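PDB 4A9V: PHOX from Pseudomonas fluorescens, which probably hydrolyses phosphate monoesters as an alkaline phosphatase, using a complex cofactor of iron and calcium ions held in a beta-propeller. Local coordinates for residues I491-D496 / G507-L512; C531-I536 / V547-P552. All blocks are in the same frame, centred on the assembly; numbering follows the deposited sequence.

Interaction 1: I491-D496 / G507-L512; sequences ILTDGD and GNNQML. With CA (calcium ion), chain R; LI (lithium ion), chain G.
Gly507 meets Asp496 through water: two waters each donate to both backbone carbonyls, bridging Asp496 O and Gly507 O. Beyond Asn508, whose O receives a bond from Gln510 NE2, comes the residue that ties the loop together, Asn509. Its OD1 is gripped twice, by the hydroxyl of Thr493 (OG1 to Asn509 OD1, 2.8 Å) and by the amide of Gly495 (N to Asn509 OD1, 2.8 Å). The second bond is almost straight, at 172°; both donors sit somewhat tilted from the carbonyl plane. The other half of the amide, ND2, donates to a water 2.9 Å from ND2, which lies 2.6 Å from Asp494 OD1. Replacing Asn509 with an alanine would probably leave Gly495 N and the Thr493 hydroxyl without their shared acceptor, letting the turn beside Asp494 shift. Next, Gln510 N donates to Thr493 OG1 over 3.0 Å, while Gln510 O accepts from Thr493 N. With chi1 at 77°, OG1 sits between the backbone N and carbonyl carbon of Thr493, where it serves Asn509 and Gln510 at once; Gln510 OE1 is hydrogen-bonded to Arg523 NE. Met511 runs alongside Leu492, its SD resting 3.8 Å from Leu492 CD1. Finally Leu512 pairs with Ile491 through two backbone bonds, and its CD1 packs against Thr493 CG2 on the opposite face of the sheet from Met511. These are the middle strands of a four-stranded antiparallel sheet, as in a propeller blade, and the chain leaving strand 489-493 delivers Asp494 to the metals: OD2 binds calcium at 2.4 Å, alongside Asp479 and Glu387, and OD1 binds a lithium ion that, sharing Asp494 and Glu532 as ligands, probably occupies a third calcium site.

Interaction 2: C531-I536 / V547-P552; sequences CEVTGI and VGIQHP. With LI (lithium ion), chain G.
Val533 fits between Val547 and Ile549 on one face of an antiparallel beta hairpin, strands 532-538 and 544-550. Its two methyls divide the work: CG1 presses on Val547 CG2 at 3.7 Å, and CG2 lies alongside Ile549 CD1. The other branch of Ile549 reaches back, CG2 packing 3.7 Å from Cys531 CB, which also leans on the Pro552 ring. Leu492 and Met525 help cover this apolar face.

At Gly535 (phi 85°) a beta carbon would jam against the preceding carbonyl O; Gly535 O takes the amide of Gly548. On the other face, Thr534 CG2 presses on Gln550 CB at 3.6 Å, while Thr534 OG1 turns to Asp69 of the diiron pocket. Gln550 runs beside Glu532, its amide plane nearly perpendicular to the carboxylate, at 81°; its NE2 is held by Asn67 O. Pointing from the turn after the strand, the His551 ring fills the space next to Glu532 CG and CB. With Glu532 CG between the backbone N and carbonyl carbon (chi1 69°), the extended chain carries OE1 to His551. There NE2 donates 2.7 Å to Glu532 OE1, in the ring plane and on the anti lone pair, and that same OE1 binds lithium at 2.4 Å.

Interactions 1 and 2 lie in series along the chain, their centres 9 Å apart, and share one lithium. Asp494 OD1 and Glu532 OE1 come within 3.1 Å of each other, two carboxylates whose repulsion the metal probably offsets; three waters on the ion are common to both. Asn509 ND2 reaches Cys531 O at 2.9 Å, probably a hydrogen bond, and Leu492 CB packs 3.4 Å from Val533 O. A backbone hydrogen bond between Thr493 and Val533 ties strand 489-493 directly to strand 532-538. The Asp494 side chain is about 5 Å from the mu-oxo-diiron centre and that of Glu532 about 4 Å from a calcium ion, so both contacts border the metal cofactor.

Interaction 1: I491-D496 / G507-L512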
ATOM      1  N   ILE A 491      -2.049 -11.278  -7.551  1.00  6.56           N
ATOM      2  CA  ILE A 491      -0.793 -10.538  -7.661  1.00  6.82           C
ATOM      3  C   ILE A 491      -1.006  -9.356  -8.606  1.00  6.52           C
ATOM      4  O   ILE A 491      -1.473  -9.540  -9.731  1.00  7.44           O
ATOM      5  CB  ILE A 491       0.318 -11.426  -8.266  1.00  7.00           C
ATOM      6  CG1 ILE A 491       0.582 -12.655  -7.396  1.00  7.88           C
ATOM      7  CG2 ILE A 491       1.587 -10.617  -8.469  1.00  7.58           C
ATOM      8  CD1 ILE A 491       1.366 -13.750  -8.096  1.00  9.02           C
ATOM      9  N   LEU A 492      -0.732  -8.146  -8.130  1.00  6.09           N
ATOM     10  CA  LEU A 492      -1.009  -6.926  -8.879  1.00  6.30           C
ATOM     11  C   LEU A 492       0.332  -6.274  -9.204  1.00  7.06           C
ATOM     12  O   LEU A 492       1.237  -6.302  -8.378  1.00  9.32           O
ATOM     13  CB  LEU A 492      -1.868  -5.984  -8.026  1.00  6.21           C
ATOM     14  CG  LEU A 492      -3.317  -6.419  -7.767  1.00  7.50           C
ATOM     15  CD1 LEU A 492      -3.464  -7.650  -6.881  1.00  8.04           C
ATOM     16  CD2 LEU A 492      -4.094  -5.269  -7.163  1.00  8.53           C
ATOM     17  N   THR A 493       0.470  -5.684 -10.388  1.00  6.50           N
ATOM     18  CA  THR A 493       1.767  -5.155 -10.789  1.00  6.40           C
ATOM     19  C   THR A 493       1.832  -3.640 -10.933  1.00  7.05           C
ATOM     20  O   THR A 493       0.869  -2.975 -11.328  1.00  7.24           O
ATOM     21  CB  THR A 493       2.338  -5.820 -12.063  1.00  7.98           C
ATOM     22  OG1 THR A 493       1.691  -5.328 -13.248  1.00  8.29           O
ATOM     23  CG2 THR A 493       2.200  -7.312 -12.010  1.00  8.15           C
ATOM     24  N   ASP A 494       3.015  -3.119 -10.620  1.00  7.11           N
ATOM     25  CA  ASP A 494       3.379  -1.721 -10.805  1.00  7.51           C
ATOM     26  C   ASP A 494       4.782  -1.658 -11.398  1.00  8.16           C
ATOM     27  O   ASP A 494       5.760  -1.355 -10.712  1.00  8.59           O
ATOM     28  CB  ASP A 494       3.349  -0.981  -9.469  1.00  7.87           C
ATOM     29  CG  ASP A 494       3.955   0.398  -9.567  1.00  8.42           C
ATOM     30  OD1 ASP A 494       3.838   1.000 -10.655  1.00  9.97           O
ATOM     31  OD2 ASP A 494       4.601   0.850  -8.590  1.00 10.17           O
ATOM     32  N   GLY A 495       4.880  -2.068 -12.652  1.00  8.13           N
ATOM     33  CA  GLY A 495       6.161  -2.219 -13.297  1.00  8.70           C
ATOM     34  C   GLY A 495       6.298  -1.383 -14.543  1.00  9.49           C
ATOM     35  O   GLY A 495       5.465  -0.530 -14.848  1.00 14.67           O
ATOM     36  N   ASP A 496       7.380  -1.643 -15.254  1.00  8.86           N
ATOM     37  CA  ASP A 496       7.679  -0.997 -16.515  1.00 10.26           C
ATOM     38  C   ASP A 496       6.722  -1.511 -17.594  1.00 11.18           C
ATOM     39  O   ASP A 496       6.524  -2.716 -17.728  1.00 15.43           O
ATOM     40  CB  ASP A 496       9.133  -1.292 -16.885  1.00 12.63           C
ATOM     41  CG  ASP A 496       9.585  -0.542 -18.111  1.00 18.00           C
ATOM     42  OD1 ASP A 496       8.963  -0.741 -19.173  1.00 24.34           O
ATOM     43  OD2 ASP A 496      10.616   0.159 -18.028  1.00 23.60           O
ATOM     44  N   GLY A 507       3.761  -6.152 -21.762  1.00 10.46           N
ATOM     45  CA  GLY A 507       2.620  -5.258 -21.931  1.00 10.83           C
ATOM     46  C   GLY A 507       2.362  -4.334 -20.750  1.00  9.71           C
ATOM     47  O   GLY A 507       3.268  -4.003 -19.983  1.00  9.73           O
ATOM     48  N   ASN A 508       1.098  -3.952 -20.601  1.00  9.55           N
ATOM     49  CA  ASN A 508       0.655  -3.034 -19.559  1.00  8.60           C
ATOM     50  C   ASN A 508       0.667  -3.725 -18.196  1.00  8.11           C
ATOM     51  O   ASN A 508       0.711  -4.959 -18.113  1.00  8.58           O
ATOM     52  CB  ASN A 508      -0.765  -2.551 -19.871  1.00  8.53           C
ATOM     53  CG  ASN A 508      -0.829  -1.583 -21.040  1.00 10.63           C
ATOM     54  OD1 ASN A 508       0.184  -1.188 -21.618  1.00 12.36           O
ATOM     55  ND2 ASN A 508      -2.046  -1.189 -21.387  1.00 11.62           N
ATOM     56  N   ASN A 509       0.492  -2.937 -17.141  1.00  8.05           N
ATOM     57  CA  ASN A 509       0.343  -3.509 -15.814  1.00  7.22           C
ATOM     58  C   ASN A 509      -0.922  -4.343 -15.704  1.00  8.47           C
ATOM     59  O   ASN A 509      -1.840  -4.243 -16.524  1.00  9.17           O
ATOM     60  CB  ASN A 509       0.391  -2.409 -14.756  1.00  7.73           C
ATOM     61  CG  ASN A 509       1.806  -2.013 -14.424  1.00  7.73           C
ATOM     62  OD1 ASN A 509       2.635  -2.876 -14.129  1.00  8.49           O
ATOM     63  ND2 ASN A 509       2.110  -0.723 -14.507  1.00 10.46           N
ATOM     64  N   GLN A 510      -0.919  -5.248 -14.739  1.00  8.33           N
ATOM     65  CA  GLN A 510      -1.761  -6.420 -14.823  1.00  8.93           C
ATOM     66  C   GLN A 510      -2.001  -7.050 -13.465  1.00  6.95           C
ATOM     67  O   GLN A 510      -1.417  -6.642 -12.451  1.00  7.46           O
ATOM     68  CB  GLN A 510      -1.116  -7.412 -15.764  1.00 10.49           C
ATOM     69  CG  GLN A 510       0.260  -7.850 -15.326  1.00 10.35           C
ATOM     70  CD  GLN A 510       1.007  -8.581 -16.424  1.00 10.50           C
ATOM     71  OE1 GLN A 510       1.052  -9.820 -16.448  1.00  9.72           O
ATOM     72  NE2 GLN A 510       1.622  -7.820 -17.322  1.00 12.92           N
ATOM     73  N   MET A 511      -2.932  -7.990 -13.447  1.00  7.07           N
ATOM     74  CA  MET A 511      -3.198  -8.790 -12.272  1.00  6.35           C
ATOM     75  C   MET A 511      -3.138 -10.251 -12.667  1.00  7.06           C
ATOM     76  O   MET A 511      -3.671 -10.648 -13.707  1.00  7.27           O
ATOM     77  CB  MET A 511      -4.566  -8.439 -11.668  1.00  7.48           C
ATOM     78  CG  MET A 511      -4.901  -9.214 -10.396  1.00  8.26           C
ATOM     79  SD  MET A 511      -6.229  -8.480  -9.419  1.00  9.16           S
ATOM     80  CE  MET A 511      -7.611  -8.688 -10.531  1.00 11.28           C
ATOM     81  N   LEU A 512      -2.497 -11.044 -11.818  1.00  6.58           N
ATOM     82  CA  LEU A 512      -2.349 -12.473 -12.022  1.00  6.72           C
ATOM     83  C   LEU A 512      -2.899 -13.220 -10.814  1.00  6.51           C
ATOM     84  O   LEU A 512      -3.209 -12.623  -9.782  1.00  7.33           O
ATOM     85  CB  LEU A 512      -0.871 -12.838 -12.248  1.00  7.38           C
ATOM     86  CG  LEU A 512      -0.159 -12.010 -13.331  1.00  7.64           C
ATOM     87  CD1 LEU A 512       0.675 -10.885 -12.734  1.00  7.41           C
ATOM     88  CD2 LEU A 512       0.695 -12.891 -14.239  1.00  8.77           C
TER
HETATM   89 CA    CA R1592       5.248  -0.144  -6.481  0.93  7.82          CA
HETATM   90 LI    LI G 616       4.138   3.271  -9.855  1.00 10.75          LI
HETATM   91  O   HOH W   1       3.952   1.089 -13.281  1.00 20.31           O
HETATM   92  O   HOH W   2       4.589   3.510  -8.032  1.00 16.97           O
HETATM   93  O   HOH W   3       6.097  -3.879 -20.306  1.00 10.90           O
HETATM   94  O   HOH W   4       4.162  -4.917 -17.399  1.00 16.09           O
HETATM   95  O   HOH W   5       5.570   2.965 -11.225  1.00 43.27           O
HETATM   96  O   HOH W   6       3.461   3.257 -12.343  1.00 38.22           O
HETATM   97  O   HOH W   7       3.294   1.517  -6.178  1.00 10.54           O
HETATM   98  O   HOH W   8       5.871   2.133  -6.081  0.50 47.64           O

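Interaction 2: C531-I536 / V547-P552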
ATOM      1  N   CYS A 531      -1.291   3.140 -16.362  1.00  9.22           N
ATOM      2  CA  CYS A 531      -1.767   2.856 -15.006  1.00  8.75           C
ATOM      3  C   CYS A 531      -0.807   1.938 -14.264  1.00  8.65           C
ATOM      4  O   CYS A 531       0.047   1.282 -14.861  1.00 10.06           O
ATOM      5  CB  CYS A 531      -3.165   2.225 -15.037  1.00  8.89           C
ATOM      6  SG  CYS A 531      -3.206   0.438 -15.304  1.00  9.75           S
ATOM      7  N   GLU A 532      -1.025   1.821 -12.961  1.00  7.59           N
ATOM      8  CA  GLU A 532      -0.710   0.585 -12.261  1.00  8.08           C
ATOM      9  C   GLU A 532      -1.977  -0.022 -11.683  1.00  7.25           C
ATOM     10  O   GLU A 532      -3.002   0.646 -11.560  1.00  8.33           O
ATOM     11  CB  GLU A 532       0.345   0.797 -11.164  1.00  8.19           C
ATOM     12  CG  GLU A 532      -0.101   1.615  -9.965  1.00  8.40           C
ATOM     13  CD  GLU A 532       1.068   1.983  -9.060  1.00  8.22           C
ATOM     14  OE1 GLU A 532       1.768   2.971  -9.371  1.00  9.16           O
ATOM     15  OE2 GLU A 532       1.287   1.287  -8.042  1.00  9.50           O
ATOM     16  N   VAL A 533      -1.933  -1.328 -11.456  1.00  6.52           N
ATOM     17  CA  VAL A 533      -3.065  -2.075 -10.932  1.00  6.96           C
ATOM     18  C   VAL A 533      -2.809  -2.255  -9.440  1.00  6.59           C
ATOM     19  O   VAL A 533      -1.745  -2.747  -9.053  1.00  7.20           O
ATOM     20  CB  VAL A 533      -3.177  -3.434 -11.646  1.00  7.58           C
ATOM     21  CG1 VAL A 533      -4.263  -4.283 -11.018  1.00  8.58           C
ATOM     22  CG2 VAL A 533      -3.447  -3.229 -13.131  1.00  8.96           C
ATOM     23  N   THR A 534      -3.715  -1.746  -8.610  1.00  6.83           N
ATOM     24  CA  THR A 534      -3.468  -1.667  -7.186  1.00  6.93           C
ATOM     25  C   THR A 534      -4.791  -1.589  -6.443  1.00  7.21           C
ATOM     26  O   THR A 534      -5.756  -1.034  -6.953  1.00  8.44           O
ATOM     27  CB  THR A 534      -2.560  -0.476  -6.859  1.00  8.05           C
ATOM     28  OG1 THR A 534      -2.154  -0.547  -5.488  1.00  8.28           O
ATOM     29  CG2 THR A 534      -3.230   0.853  -7.180  1.00  9.22           C
ATOM     30  N   GLY A 535      -4.824  -2.125  -5.229  1.00  6.79           N
ATOM     31  CA  GLY A 535      -6.057  -2.182  -4.461  1.00  6.37           C
ATOM     32  C   GLY A 535      -6.857  -3.416  -4.829  1.00  6.34           C
ATOM     33  O   GLY A 535      -7.135  -3.654  -6.007  1.00  6.92           O
ATOM     34  N   ILE A 536      -7.222  -4.204  -3.827  1.00  6.18           N
ATOM     35  CA  ILE A 536      -8.051  -5.380  -4.059  1.00  6.33           C
ATOM     36  C   ILE A 536      -8.941  -5.639  -2.856  1.00  6.67           C
ATOM     37  O   ILE A 536      -8.505  -5.545  -1.710  1.00  8.11           O
ATOM     38  CB  ILE A 536      -7.202  -6.620  -4.418  1.00  7.57           C
ATOM     39  CG1 ILE A 536      -8.104  -7.807  -4.751  1.00  7.96           C
ATOM     40  CG2 ILE A 536      -6.197  -6.958  -3.323  1.00  9.09           C
ATOM     41  CD1 ILE A 536      -7.361  -8.958  -5.388  1.00  9.30           C
ATOM     42  N   VAL A 547     -11.002  -3.901  -7.842  1.00  6.67           N
ATOM     43  CA  VAL A 547      -9.585  -3.674  -8.099  1.00  6.76           C
ATOM     44  C   VAL A 547      -9.397  -2.237  -8.580  1.00  6.60           C
ATOM     45  O   VAL A 547     -10.233  -1.699  -9.305  1.00  7.91           O
ATOM     46  CB  VAL A 547      -9.021  -4.695  -9.120  1.00  6.81           C
ATOM     47  CG1 VAL A 547      -9.730  -4.594 -10.464  1.00  9.15           C
ATOM     48  CG2 VAL A 547      -7.518  -4.524  -9.286  1.00  7.87           C
ATOM     49  N   GLY A 548      -8.310  -1.610  -8.153  1.00  6.24           N
ATOM     50  CA  GLY A 548      -8.016  -0.241  -8.541  1.00  6.74           C
ATOM     51  C   GLY A 548      -7.161  -0.120  -9.790  1.00  6.70           C
ATOM     52  O   GLY A 548      -6.219  -0.893 -10.022  1.00  7.43           O
ATOM     53  N   ILE A 549      -7.483   0.911 -10.566  1.00  6.63           N
ATOM     54  CA  ILE A 549      -6.682   1.347 -11.690  1.00  7.10           C
ATOM     55  C   ILE A 549      -6.197   2.754 -11.363  1.00  6.48           C
ATOM     56  O   ILE A 549      -6.984   3.698 -11.289  1.00  6.97           O
ATOM     57  CB  ILE A 549      -7.530   1.370 -12.978  1.00  7.57           C
ATOM     58  CG1 ILE A 549      -8.078  -0.028 -13.303  1.00  9.17           C
ATOM     59  CG2 ILE A 549      -6.723   1.939 -14.133  1.00  8.52           C
ATOM     60  CD1 ILE A 549      -7.030  -1.110 -13.475  1.00  8.88           C
ATOM     61  N   GLN A 550      -4.915   2.849 -11.036  1.00  6.52           N
ATOM     62  CA  GLN A 550      -4.332   4.067 -10.504  1.00  6.65           C
ATOM     63  C   GLN A 550      -3.537   4.798 -11.585  1.00  6.64           C
ATOM     64  O   GLN A 550      -2.802   4.183 -12.355  1.00  7.24           O
ATOM     65  CB  GLN A 550      -3.427   3.734  -9.307  1.00  6.81           C
ATOM     66  CG  GLN A 550      -3.007   4.947  -8.495  1.00  6.35           C
ATOM     67  CD  GLN A 550      -1.871   4.645  -7.547  1.00  7.07           C
ATOM     68  OE1 GLN A 550      -0.847   4.086  -7.948  1.00  8.36           O
ATOM     69  NE2 GLN A 550      -2.022   5.049  -6.289  1.00  7.24           N
ATOM     70  N   HIS A 551      -3.685   6.121 -11.593  1.00  6.96           N
ATOM     71  CA  HIS A 551      -3.003   7.018 -12.534  1.00  7.73           C
ATOM     72  C   HIS A 551      -2.987   6.543 -13.966  1.00  8.36           C
ATOM     73  O   HIS A 551      -1.969   6.643 -14.641  1.00  8.71           O
ATOM     74  CB  HIS A 551      -1.590   7.396 -12.054  1.00  8.30           C
ATOM     75  CG  HIS A 551      -0.635   6.224 -11.914  1.00  8.42           C
ATOM     76  ND1 HIS A 551      -0.089   5.582 -12.972  1.00  8.36           N
ATOM     77  CD2 HIS A 551      -0.090   5.635 -10.778  1.00  8.58           C
ATOM     78  CE1 HIS A 551       0.749   4.628 -12.530  1.00  8.94           C
ATOM     79  NE2 HIS A 551       0.752   4.666 -11.191  1.00  9.07           N
ATOM     80  N   PRO A 552      -4.151   6.149 -14.507  1.00  8.04           N
ATOM     81  CA  PRO A 552      -4.164   5.929 -15.948  1.00  8.95           C
ATOM     82  C   PRO A 552      -3.691   7.168 -16.697  1.00  8.65           C
ATOM     83  O   PRO A 552      -4.045   8.291 -16.337  1.00  9.18           O
ATOM     84  CB  PRO A 552      -5.637   5.626 -16.248  1.00  9.08           C
ATOM     85  CG  PRO A 552      -6.382   6.308 -15.159  1.00  8.68           C
ATOM     86  CD  PRO A 552      -5.512   6.186 -13.943  1.00  8.29           C
TER
HETATM   87 LI    LI G 616       4.138   3.271  -9.855  1.00 10.75          LI
HETATM   88  O   HOH W   5       5.570   2.965 -11.225  1.00 43.27           O
HETATM   89  O   HOH W   6       3.461   3.257 -12.343  1.00 38.22           O
HETATM   90  O   HOH W   2       4.589   3.510  -8.032  1.00 16.97           O